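Local coordinates for malate dehydrogenase (Entamoeba histolytica, PDB 3I0P), which probably catalyses the reversible NAD-dependent oxidation of malate to oxaloacetate, with cofactor sites to which both subunits of a dimer contribute, at residues V9-I14 and A42-M47; G51-K56 and Y195-K200; H320-T325 and E330-Q335. All coordinates share one frame; numbering follows the deposited sequence.

Interaction 1: V9-I14 and A42-M47. With NAD (nicotinamide-adenine-dinucleotide), chain B.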
loop_
_atom_site.group_PDB
_atom_site.type_symbol
_atom_site.label_atom_id
_atom_site.label_comp_id
_atom_site.label_asym_id
_atom_site.label_seq_id
_atom_site.Cartn_x
_atom_site.Cartn_y
_atom_site.Cartn_z
ATOM N N VAL A 9 15.052 31.064 9.777
ATOM C CA VAL A 9 16.420 30.556 9.771
ATOM C C VAL A 9 16.666 29.880 8.424
ATOM O O VAL A 9 15.804 29.143 7.930
ATOM C CB VAL A 9 16.668 29.537 10.916
ATOM C CG1 VAL A 9 18.141 29.245 11.048
ATOM C CG2 VAL A 9 16.119 30.053 12.235
ATOM N N SER A 10 17.825 30.135 7.825
ATOM C CA SER A 10 18.158 29.530 6.537
ATOM C C SER A 10 18.391 28.027 6.693
ATOM O O SER A 10 18.825 27.571 7.758
ATOM C CB SER A 10 19.397 30.191 5.926
ATOM O OG SER A 10 20.586 29.709 6.532
ATOM N N ILE A 11 18.103 27.275 5.629
ATOM C CA ILE A 11 18.360 25.831 5.578
ATOM C C ILE A 11 19.821 25.499 5.917
ATOM O O ILE A 11 20.079 24.611 6.724
ATOM C CB ILE A 11 17.960 25.226 4.189
ATOM C CG1 ILE A 11 16.427 25.256 3.972
ATOM C CG2 ILE A 11 18.549 23.839 3.989
ATOM C CD1 ILE A 11 15.580 24.489 4.996
ATOM N N ASP A 12 20.762 26.227 5.312
ATOM C CA ASP A 12 22.186 26.047 5.588
ATOM C C ASP A 12 22.511 26.171 7.077
ATOM O O ASP A 12 23.235 25.337 7.609
ATOM C CB ASP A 12 23.045 27.031 4.784
ATOM C CG ASP A 12 23.118 26.686 3.289
ATOM O OD1 ASP A 12 23.394 25.518 2.920
ATOM O OD2 ASP A 12 22.923 27.611 2.471
ATOM N N THR A 13 21.980 27.203 7.739
ATOM C CA THR A 13 22.184 27.388 9.184
ATOM C C THR A 13 21.694 26.163 9.960
ATOM O O THR A 13 22.429 25.614 10.778
ATOM C CB THR A 13 21.480 28.677 9.740
ATOM O OG1 THR A 13 21.969 29.837 9.062
ATOM C CG2 THR A 13 21.722 28.852 11.239
ATOM N N ILE A 14 20.455 25.747 9.688
ATOM C CA ILE A 14 19.839 24.595 10.336
ATOM C C ILE A 14 20.647 23.316 10.090
ATOM O O ILE A 14 20.890 22.544 11.024
ATOM C CB ILE A 14 18.369 24.413 9.874
ATOM C CG1 ILE A 14 17.546 25.659 10.207
ATOM C CG2 ILE A 14 17.735 23.169 10.509
ATOM C CD1 ILE A 14 16.231 25.747 9.470
ATOM N N ALA A 42 13.466 16.503 5.950
ATOM C CA ALA A 42 12.125 16.694 6.472
ATOM C C ALA A 42 11.733 18.179 6.451
ATOM O O ALA A 42 10.603 18.519 6.059
ATOM C CB ALA A 42 11.992 16.105 7.852
ATOM N N ASP A 43 12.662 19.052 6.852
ATOM C CA ASP A 43 12.391 20.496 6.886
ATOM C C ASP A 43 12.298 21.082 5.466
ATOM O O ASP A 43 11.465 21.946 5.205
ATOM C CB ASP A 43 13.438 21.260 7.720
ATOM C CG ASP A 43 13.436 20.860 9.193
ATOM O OD1 ASP A 43 12.358 20.795 9.822
ATOM O OD2 ASP A 43 14.533 20.620 9.735
ATOM N N LEU A 44 13.157 20.607 4.561
ATOM C CA LEU A 44 13.096 21.008 3.165
ATOM C C LEU A 44 11.746 20.670 2.555
ATOM O O LEU A 44 11.210 21.443 1.767
ATOM C CB LEU A 44 14.212 20.360 2.351
ATOM C CG LEU A 44 15.528 21.131 2.341
ATOM C CD1 LEU A 44 16.682 20.244 1.842
ATOM C CD2 LEU A 44 15.434 22.424 1.542
ATOM N N ARG A 45 11.192 19.523 2.929
ATOM C CA ARG A 45 9.993 19.026 2.266
ATOM C C ARG A 45 8.708 19.517 2.929
ATOM O O ARG A 45 7.624 19.351 2.377
ATOM C CB ARG A 45 10.015 17.500 2.180
ATOM C CG ARG A 45 11.129 16.948 1.323
ATOM C CD ARG A 45 11.102 15.417 1.249
ATOM N NE ARG A 45 9.954 14.930 0.484
ATOM C CZ ARG A 45 9.869 14.929 -0.849
ATOM N NH1 ARG A 45 10.867 15.385 -1.589
ATOM N NH2 ARG A 45 8.784 14.455 -1.445
ATOM N N GLY A 46 8.829 20.119 4.106
ATOM C CA GLY A 46 7.663 20.654 4.792
ATOM C C GLY A 46 7.049 19.708 5.800
ATOM O O GLY A 46 5.941 19.931 6.259
ATOM N N MET A 47 7.774 18.653 6.155
ATOM C CA MET A 47 7.340 17.743 7.212
ATOM C C MET A 47 7.855 18.303 8.528
ATOM O O MET A 47 8.803 17.787 9.108
ATOM C CB MET A 47 7.893 16.324 6.988
ATOM C CG MET A 47 7.566 15.692 5.650
ATOM S SD MET A 47 5.788 15.607 5.419
ATOM C CE MET A 47 5.688 14.723 3.843
HETATM P PA NAD B . 0.221 13.424 4.807
HETATM O O1A NAD B . 0.849 14.780 5.020
HETATM O O2A NAD B . -1.214 13.236 5.181
HETATM O O5B NAD B . 0.422 13.076 3.250
HETATM C C5B NAD B . 1.721 13.205 2.647
HETATM C C4B NAD B . 1.805 12.511 1.280
HETATM O O4B NAD B . 0.601 12.677 0.520
HETATM C C3B NAD B . 2.902 13.085 0.407
HETATM O O3B NAD B . 3.397 12.038 -0.445
HETATM C C2B NAD B . 2.194 14.138 -0.417
HETATM O O2B NAD B . 2.862 14.373 -1.657
HETATM C C1B NAD B . 0.844 13.488 -0.640
HETATM N N9A NAD B . -0.287 14.440 -0.841
HETATM C C8A NAD B . -0.753 15.342 0.035
HETATM N N7A NAD B . -1.805 15.977 -0.526
HETATM C C5A NAD B . -2.002 15.456 -1.760
HETATM C C6A NAD B . -2.915 15.694 -2.793
HETATM N N6A NAD B . -3.878 16.640 -2.674
HETATM N N1A NAD B . -2.832 14.978 -3.940
HETATM C C2A NAD B . -1.888 14.040 -4.094
HETATM N N3A NAD B . -1.005 13.788 -3.118
HETATM C C4A NAD B . -1.040 14.483 -1.947
HETATM O O3 NAD B . 1.121 12.254 5.492
HETATM P PN NAD B . 1.356 11.944 7.073
HETATM O O1N NAD B . 0.740 10.596 7.359
HETATM O O2N NAD B . 0.988 13.146 7.908
HETATM O O5D NAD B . 2.945 11.778 7.188
HETATM C C5D NAD B . 3.803 12.920 7.264
HETATM C C4D NAD B . 5.243 12.487 7.527
HETATM O O4D NAD B . 5.348 11.840 8.798
HETATM C C3D NAD B . 5.743 11.486 6.493
HETATM O O3D NAD B . 6.950 12.009 5.921
HETATM C C2D NAD B . 5.963 10.182 7.261
HETATM O O2D NAD B . 7.092 9.395 6.842
HETATM C C1D NAD B . 6.192 10.690 8.666
HETATM N N1N NAD B . 5.916 9.666 9.671
HETATM C C2N NAD B . 6.965 9.034 10.243
HETATM C C3N NAD B . 6.751 8.048 11.210
HETATM C C7N NAD B . 7.904 7.332 11.855
HETATM O O7N NAD B . 7.671 6.477 12.701
HETATM N N7N NAD B . 9.148 7.640 11.495
HETATM C C4N NAD B . 5.440 7.728 11.576
HETATM C C5N NAD B . 4.373 8.391 10.962
HETATM C C6N NAD B . 4.642 9.369 10.005
#
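Ile11 and Leu44 join two helix ends: the first turn of helix 11-24 leans on the last turn of helix 29-45, which is closed by a Schellman motif. The pair belongs to the malate/L-lactate dehydrogenase family fold, whose dinucleotide site is not of the classical Rossmann type, and it illustrates how a helix end can face apolar packing on one flank and a cofactor on the other.

The apolar contact is small and buried. Leu44 sets out along the interface, and its CD2 swings inward to reach Ile11 CG1 at 3.9 Å and Ile11 CD1 at 4.0 Å. With CG1 of Ile11 beside its own backbone N (chi1 -68°), it is the longer branch that meets the leucine methyl. Ile40, one turn back on helix 29-45, also touches Ile11.

A mixed contact lies alongside. Ile14 presents its CG2 methyl, which approaches Asp43 OD2 to 4.2 Å. That is van der Waals contact; the buried carboxylate oxygen is satisfied by the backbone N-H of Ile52, so the aspartate ties the helix to the following loop while its flank rests on a hydrocarbon.

Backbone bonds end the helix. Met47 N donates to Ala42 O at 2.8 Å, and Gly46 N gives a weak bond to Asp43 O at 3.4 Å. Gly46 makes the reversal with positive phi (94°), a conformation that favours glycine. Asp43 O additionally accepts from Arg337 NH1 of helix 328-340.

Beyond the reversal, Met47 enters the NAD pocket. Its chain bends at chi2 (-58°), bringing the thioether against the nicotinamide ribose: SD lies 3.8 Å from NAD C4D, and CE 3.6 Å from NAD O3D.

Interaction 2: G51-K56 and Y195-K200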
loop_
_atom_site.group_PDB
_atom_site.type_symbol
_atom_site.label_atom_id
_atom_site.label_comp_id
_atom_site.label_asym_id
_atom_site.label_seq_id
_atom_site.Cartn_x
_atom_site.Cartn_y
_atom_site.Cartn_z
ATOM N N GLY A 51 12.057 17.229 11.456
ATOM C CA GLY A 51 13.408 17.802 11.352
ATOM C C GLY A 51 13.777 18.583 12.600
ATOM O O GLY A 51 13.562 18.109 13.714
ATOM N N ILE A 52 14.300 19.792 12.410
ATOM C CA ILE A 52 14.768 20.652 13.512
ATOM C C ILE A 52 13.769 20.846 14.671
ATOM O O ILE A 52 14.175 20.910 15.827
ATOM C CB ILE A 52 15.346 22.017 12.976
ATOM C CG1 ILE A 52 16.103 22.797 14.059
ATOM C CG2 ILE A 52 14.268 22.873 12.336
ATOM C CD1 ILE A 52 17.340 22.108 14.603
ATOM N N GLN A 53 12.471 20.922 14.370
ATOM C CA GLN A 53 11.444 21.167 15.406
ATOM C C GLN A 53 11.302 20.000 16.375
ATOM O O GLN A 53 10.525 20.054 17.337
ATOM C CB GLN A 53 10.096 21.513 14.775
ATOM C CG GLN A 53 10.131 22.818 14.007
ATOM C CD GLN A 53 8.800 23.196 13.382
ATOM O OE1 GLN A 53 8.757 23.701 12.252
ATOM N NE2 GLN A 53 7.704 22.966 14.112
ATOM N N ARG A 54 12.090 18.961 16.125
ATOM C CA ARG A 54 12.042 17.742 16.899
ATOM C C ARG A 54 13.464 17.302 17.213
ATOM O O ARG A 54 13.684 16.266 17.825
ATOM C CB ARG A 54 11.316 16.680 16.080
ATOM C CG ARG A 54 10.428 15.741 16.870
ATOM C CD ARG A 54 9.514 16.454 17.874
ATOM N NE ARG A 54 8.423 17.177 17.230
ATOM C CZ ARG A 54 7.657 18.066 17.854
ATOM N NH1 ARG A 54 7.874 18.335 19.136
ATOM N NH2 ARG A 54 6.675 18.692 17.204
ATOM N N PHE A 55 14.430 18.111 16.800
ATOM C CA PHE A 55 15.839 17.792 16.957
ATOM C C PHE A 55 16.188 17.535 18.411
ATOM O O PHE A 55 16.730 16.476 18.743
ATOM C CB PHE A 55 16.696 18.930 16.393
ATOM C CG PHE A 55 18.170 18.659 16.400
ATOM C CD1 PHE A 55 18.685 17.501 15.826
ATOM C CD2 PHE A 55 19.047 19.585 16.946
ATOM C CE1 PHE A 55 20.052 17.255 15.820
ATOM C CE2 PHE A 55 20.410 19.359 16.945
ATOM C CZ PHE A 55 20.921 18.193 16.374
ATOM N N LYS A 56 15.852 18.491 19.278
ATOM C CA LYS A 56 16.215 18.400 20.686
ATOM C C LYS A 56 15.576 17.216 21.433
ATOM O O LYS A 56 16.291 16.406 22.042
ATOM C CB LYS A 56 15.945 19.702 21.436
ATOM C CG LYS A 56 16.720 19.749 22.739
ATOM C CD LYS A 56 16.278 20.857 23.666
ATOM C CE LYS A 56 16.710 20.538 25.105
ATOM N NZ LYS A 56 15.823 19.534 25.768
ATOM N N TYR A 195 -0.786 20.544 16.305
ATOM C CA TYR A 195 -2.068 21.214 16.544
ATOM C C TYR A 195 -2.235 21.779 17.974
ATOM O O TYR A 195 -2.904 22.801 18.158
ATOM C CB TYR A 195 -3.230 20.299 16.149
ATOM C CG TYR A 195 -3.579 20.349 14.674
ATOM C CD1 TYR A 195 -2.586 20.311 13.698
ATOM C CD2 TYR A 195 -4.910 20.420 14.255
ATOM C CE1 TYR A 195 -2.903 20.356 12.347
ATOM C CE2 TYR A 195 -5.238 20.460 12.905
ATOM C CZ TYR A 195 -4.226 20.427 11.958
ATOM O OH TYR A 195 -4.529 20.467 10.620
ATOM N N VAL A 196 -1.628 21.123 18.967
ATOM C CA VAL A 196 -1.536 21.683 20.313
ATOM C C VAL A 196 -0.732 22.988 20.282
ATOM O O VAL A 196 -1.195 24.019 20.790
ATOM C CB VAL A 196 -0.899 20.691 21.327
ATOM C CG1 VAL A 196 -0.420 21.415 22.587
ATOM C CG2 VAL A 196 -1.885 19.613 21.706
ATOM N N ARG A 197 0.455 22.934 19.669
ATOM C CA ARG A 197 1.371 24.076 19.616
ATOM C C ARG A 197 0.716 25.348 19.078
ATOM O O ARG A 197 0.841 26.412 19.686
ATOM C CB ARG A 197 2.632 23.743 18.809
ATOM C CG ARG A 197 3.423 24.979 18.374
ATOM C CD ARG A 197 4.818 24.645 17.864
ATOM N NE ARG A 197 4.835 23.858 16.623
ATOM C CZ ARG A 197 4.535 24.318 15.403
ATOM N NH1 ARG A 197 4.151 25.583 15.214
ATOM N NH2 ARG A 197 4.611 23.495 14.361
ATOM N N MET A 198 0.019 25.238 17.949
ATOM C CA MET A 198 -0.640 26.405 17.355
ATOM C C MET A 198 -2.104 26.576 17.792
ATOM O O MET A 198 -2.802 27.474 17.312
ATOM C CB MET A 198 -0.486 26.430 15.822
ATOM C CG MET A 198 -0.802 25.126 15.101
ATOM S SD MET A 198 -0.500 25.207 13.318
ATOM C CE MET A 198 1.240 25.658 13.248
ATOM N N GLY A 199 -2.551 25.722 18.711
ATOM C CA GLY A 199 -3.900 25.813 19.278
ATOM C C GLY A 199 -5.042 25.725 18.274
ATOM O O GLY A 199 -5.913 26.601 18.231
ATOM N N LYS A 200 -5.028 24.678 17.453
ATOM C CA LYS A 200 -6.157 24.375 16.576
ATOM C C LYS A 200 -6.806 23.079 17.054
ATOM O O LYS A 200 -6.184 22.302 17.786
ATOM C CB LYS A 200 -5.707 24.252 15.117
HETATM O O HOH W 1 4.777 21.194 16.575
#
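The carboxamide of Gln53 and the guanidinium of Arg197 stand steeply against each other, their planes 75° apart, and Gln53 NE2 approaches the guanidinium obliquely. Two helix ends meet here: the turn leading into helix 55-64, for which Arg54 is the N-cap, and the Schellman motif that finishes helix 189-197.

Gln53 NE2 lies 3.1 Å from Arg197 NH2; as modelled both are donors and no hydrogen bond is made, and at this resolution the amide could be turned the other way. Gln53 extends straight beyond CG (chi2 -179°), while Arg197 comes across it at about a right angle. The arginine leaves its helix with CG anti to the backbone N and folds at chi3 (66°), which turns the guanidinium toward the glutamine. Pro345 touches both side chains, and Thr348 of helix 346-359 also packs on Gln53, placing the contact beside the C-terminal part of the chain.

A water supplies the decided polar link. It accepts from Arg197 NE at 2.7 Å and, weakly, from Arg54 NH2 at 3.2 Å. The two arginines are like charges, with Arg54 NH2 5.5 Å from Arg197 NE, and the shared water probably softens their mutual repulsion.

Backbone bonds shape both ends. Before helix 55-64, Arg54 N donates to Gly51 O and Phe55 N to Ile52 O. At the close of helix 189-197, Gly199 takes positive phi as its N reaches Val196 O at 3.0 Å, and Lys200 N reaches Tyr195 O at 2.9 Å.

Interaction 3: H320-T325 and E330-Q335. With NAD (nicotinamide-adenine-dinucleotide), chain B.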
loop_
_atom_site.group_PDB
_atom_site.type_symbol
_atom_site.label_atom_id
_atom_site.label_comp_id
_atom_site.label_asym_id
_atom_site.label_seq_id
_atom_site.Cartn_x
_atom_site.Cartn_y
_atom_site.Cartn_z
ATOM N N HIS A 320 -11.740 24.138 -5.964
ATOM C CA HIS A 320 -10.330 23.731 -5.988
ATOM C C HIS A 320 -9.605 24.047 -7.293
ATOM O O HIS A 320 -10.020 23.655 -8.385
ATOM C CB HIS A 320 -10.175 22.261 -5.595
ATOM C CG HIS A 320 -10.678 21.963 -4.217
ATOM N ND1 HIS A 320 -9.880 22.055 -3.097
ATOM C CD2 HIS A 320 -11.909 21.606 -3.776
ATOM C CE1 HIS A 320 -10.594 21.756 -2.025
ATOM N NE2 HIS A 320 -11.828 21.477 -2.411
ATOM N N ASP A 321 -8.499 24.760 -7.140
ATOM C CA ASP A 321 -7.732 25.303 -8.243
ATOM C C ASP A 321 -6.941 24.229 -8.993
ATOM O O ASP A 321 -6.816 24.285 -10.222
ATOM C CB ASP A 321 -6.775 26.376 -7.696
ATOM C CG ASP A 321 -6.325 27.360 -8.758
ATOM O OD1 ASP A 321 -7.206 27.968 -9.417
ATOM O OD2 ASP A 321 -5.093 27.532 -8.921
ATOM N N ARG A 322 -6.397 23.262 -8.252
ATOM C CA ARG A 322 -5.485 22.277 -8.842
ATOM C C ARG A 322 -5.538 20.895 -8.206
ATOM O O ARG A 322 -5.998 20.729 -7.073
ATOM C CB ARG A 322 -4.040 22.791 -8.839
ATOM C CG ARG A 322 -3.474 23.060 -7.463
ATOM C CD ARG A 322 -2.180 23.867 -7.529
ATOM N NE ARG A 322 -1.022 23.105 -8.007
ATOM C CZ ARG A 322 0.228 23.320 -7.602
ATOM N NH1 ARG A 322 0.486 24.253 -6.700
ATOM N NH2 ARG A 322 1.224 22.593 -8.087
ATOM N N ILE A 323 -5.066 19.918 -8.979
ATOM C CA ILE A 323 -4.877 18.549 -8.545
ATOM C C ILE A 323 -3.368 18.340 -8.386
ATOM O O ILE A 323 -2.583 18.801 -9.210
ATOM C CB ILE A 323 -5.501 17.559 -9.574
ATOM C CG1 ILE A 323 -7.029 17.719 -9.591
ATOM C CG2 ILE A 323 -5.090 16.104 -9.288
ATOM C CD1 ILE A 323 -7.741 17.080 -10.781
ATOM N N TYR A 324 -2.970 17.676 -7.305
ATOM C CA TYR A 324 -1.559 17.385 -7.058
ATOM C C TYR A 324 -1.244 15.905 -7.310
ATOM O O TYR A 324 -2.142 15.068 -7.439
ATOM C CB TYR A 324 -1.167 17.760 -5.621
ATOM C CG TYR A 324 -1.469 19.189 -5.223
ATOM C CD1 TYR A 324 -0.449 20.130 -5.098
ATOM C CD2 TYR A 324 -2.780 19.604 -4.959
ATOM C CE1 TYR A 324 -0.723 21.447 -4.735
ATOM C CE2 TYR A 324 -3.061 20.918 -4.586
ATOM C CZ TYR A 324 -2.027 21.831 -4.476
ATOM O OH TYR A 324 -2.302 23.129 -4.112
ATOM N N THR A 325 0.041 15.591 -7.394
ATOM C CA THR A 325 0.478 14.208 -7.375
ATOM C C THR A 325 1.509 14.016 -6.246
ATOM O O THR A 325 2.063 14.992 -5.720
ATOM C CB THR A 325 1.048 13.750 -8.737
ATOM O OG1 THR A 325 2.206 14.520 -9.046
ATOM C CG2 THR A 325 0.022 13.916 -9.853
ATOM N N GLU A 330 5.641 18.749 -1.735
ATOM C CA GLU A 330 6.928 18.744 -1.066
ATOM C C GLU A 330 7.982 19.460 -1.880
ATOM O O GLU A 330 8.847 20.127 -1.319
ATOM C CB GLU A 330 7.377 17.331 -0.726
ATOM C CG GLU A 330 6.644 16.715 0.474
ATOM C CD GLU A 330 5.263 16.176 0.134
ATOM O OE1 GLU A 330 5.005 15.862 -1.045
ATOM O OE2 GLU A 330 4.429 16.067 1.054
ATOM N N TYR A 331 7.913 19.320 -3.201
ATOM C CA TYR A 331 8.864 19.978 -4.097
ATOM C C TYR A 331 8.715 21.498 -4.019
ATOM O O TYR A 331 9.704 22.219 -3.870
ATOM C CB TYR A 331 8.710 19.460 -5.540
ATOM C CG TYR A 331 9.381 20.312 -6.599
ATOM C CD1 TYR A 331 10.762 20.240 -6.820
ATOM C CD2 TYR A 331 8.628 21.194 -7.386
ATOM C CE1 TYR A 331 11.374 21.030 -7.797
ATOM C CE2 TYR A 331 9.227 21.986 -8.358
ATOM C CZ TYR A 331 10.591 21.903 -8.557
ATOM O OH TYR A 331 11.163 22.692 -9.522
ATOM N N GLU A 332 7.479 21.975 -4.102
ATOM C CA GLU A 332 7.217 23.405 -4.049
ATOM C C GLU A 332 7.609 24.033 -2.711
ATOM O O GLU A 332 8.113 25.158 -2.678
ATOM C CB GLU A 332 5.765 23.713 -4.413
ATOM C CG GLU A 332 5.502 23.627 -5.918
ATOM C CD GLU A 332 4.064 23.932 -6.297
ATOM O OE1 GLU A 332 3.249 24.232 -5.398
ATOM O OE2 GLU A 332 3.751 23.867 -7.503
ATOM N N THR A 333 7.403 23.306 -1.617
ATOM C CA THR A 333 7.877 23.764 -0.314
ATOM C C THR A 333 9.403 23.808 -0.308
ATOM O O THR A 333 10.006 24.776 0.160
ATOM C CB THR A 333 7.369 22.866 0.824
ATOM O OG1 THR A 333 5.936 22.884 0.840
ATOM C CG2 THR A 333 7.893 23.350 2.171
ATOM N N GLU A 334 10.016 22.762 -0.856
ATOM C CA GLU A 334 11.465 22.648 -0.903
ATOM C C GLU A 334 12.080 23.792 -1.692
ATOM O O GLU A 334 13.117 24.309 -1.305
ATOM C CB GLU A 334 11.870 21.288 -1.465
ATOM C CG GLU A 334 13.355 21.100 -1.680
ATOM C CD GLU A 334 13.746 19.642 -1.881
ATOM O OE1 GLU A 334 14.941 19.340 -1.670
ATOM O OE2 GLU A 334 12.876 18.798 -2.240
ATOM N N GLN A 335 11.433 24.194 -2.787
ATOM C CA GLN A 335 11.926 25.302 -3.618
ATOM C C GLN A 335 11.836 26.632 -2.866
ATOM O O GLN A 335 12.769 27.442 -2.885
ATOM C CB GLN A 335 11.170 25.379 -4.957
ATOM C CG GLN A 335 11.405 24.193 -5.906
ATOM C CD GLN A 335 12.876 23.979 -6.268
ATOM O OE1 GLN A 335 13.508 23.040 -5.783
ATOM N NE2 GLN A 335 13.422 24.849 -7.112
HETATM P PA NAD B . 0.221 13.424 4.807
HETATM O O1A NAD B . 0.849 14.780 5.020
HETATM O O2A NAD B . -1.214 13.236 5.181
HETATM O O5B NAD B . 0.422 13.076 3.250
HETATM C C5B NAD B . 1.721 13.205 2.647
HETATM C C4B NAD B . 1.805 12.511 1.280
HETATM O O4B NAD B . 0.601 12.677 0.520
HETATM C C3B NAD B . 2.902 13.085 0.407
HETATM O O3B NAD B . 3.397 12.038 -0.445
HETATM C C2B NAD B . 2.194 14.138 -0.417
HETATM O O2B NAD B . 2.862 14.373 -1.657
HETATM C C1B NAD B . 0.844 13.488 -0.640
HETATM N N9A NAD B . -0.287 14.440 -0.841
HETATM C C8A NAD B . -0.753 15.342 0.035
HETATM N N7A NAD B . -1.805 15.977 -0.526
HETATM C C5A NAD B . -2.002 15.456 -1.760
HETATM C C6A NAD B . -2.915 15.694 -2.793
HETATM N N6A NAD B . -3.878 16.640 -2.674
HETATM N N1A NAD B . -2.832 14.978 -3.940
HETATM C C2A NAD B . -1.888 14.040 -4.094
HETATM N N3A NAD B . -1.005 13.788 -3.118
HETATM C C4A NAD B . -1.040 14.483 -1.947
HETATM O O3 NAD B . 1.121 12.254 5.492
HETATM P PN NAD B . 1.356 11.944 7.073
HETATM O O1N NAD B . 0.740 10.596 7.359
HETATM O O2N NAD B . 0.988 13.146 7.908
HETATM O O5D NAD B . 2.945 11.778 7.188
HETATM C C5D NAD B . 3.803 12.920 7.264
HETATM C C4D NAD B . 5.243 12.487 7.527
HETATM O O4D NAD B . 5.348 11.840 8.798
HETATM C C3D NAD B . 5.743 11.486 6.493
HETATM O O3D NAD B . 6.950 12.009 5.921
HETATM C C2D NAD B . 5.963 10.182 7.261
HETATM O O2D NAD B . 7.092 9.395 6.842
HETATM C C1D NAD B . 6.192 10.690 8.666
HETATM N N1N NAD B . 5.916 9.666 9.671
HETATM C C2N NAD B . 6.965 9.034 10.243
HETATM C C3N NAD B . 6.751 8.048 11.210
HETATM C C7N NAD B . 7.904 7.332 11.855
HETATM O O7N NAD B . 7.671 6.477 12.701
HETATM N N7N NAD B . 9.148 7.640 11.495
HETATM C C4N NAD B . 5.440 7.728 11.576
HETATM C C5N NAD B . 4.373 8.391 10.962
HETATM C C6N NAD B . 4.642 9.369 10.005
#
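Glu332 OE2 is held by both terminal nitrogens of Arg322: firmly by NH2, at 2.9 Å, and weakly by NH1, at 3.4 Å. The other carboxylate oxygen, OE1, receives Arg322 NH1 at 3.1 Å through its syn lone pair, with an N-H...O angle of 162°. This is an end-on, two-pronged salt bridge, though a twisted one: the planes are 41° apart, so NH2 meets OE2 from above the carboxylate plane. Glu328 gives Arg322 NH2 a second acidic partner, and Tyr324 CE1 lies over the centre of one guanidinium face, 3.5 Å above it.

The bridge ties the loop before helix 328-340 to that helix's early turns, and between them they frame the adenosine end of NAD. Tyr324 CB packs against the adenine, 3.7 Å from NAD N1A, while Tyr324 O accepts from Tyr248 OH of the second subunit. Glu330 curls at chi2 (80°) toward the ribose, and its OE1 accepts from NAD O2B at 2.7 Å. A carboxylate at this hydroxyl is consistent with preference for NAD over NADP, whose phosphate sits on that oxygen.

Burial and chemistry change together across the three contacts. Interaction 1 is core and mainly hydrocarbon, interaction 2 is partly buried and water-linked, and interaction 3 is a surface salt bridge. Helices 29-45 and 55-64, one from each of interactions 1 and 2, follow each other in the chain; the contact centres are 14 Å apart, and Ile14 CG2 packs on Ile52 CB at 3.6 Å. Interactions 1 and 3 converge on NAD from different ends: Met47 reaches the nicotinamide ribose and Glu330 the adenosine ribose, while Leu44 and Arg45 pack on helix 328-340. Interactions 2 and 3 do not touch; in both, arginines carry the polar chemistry, but only interaction 3 pairs one with a carboxylate across its segments.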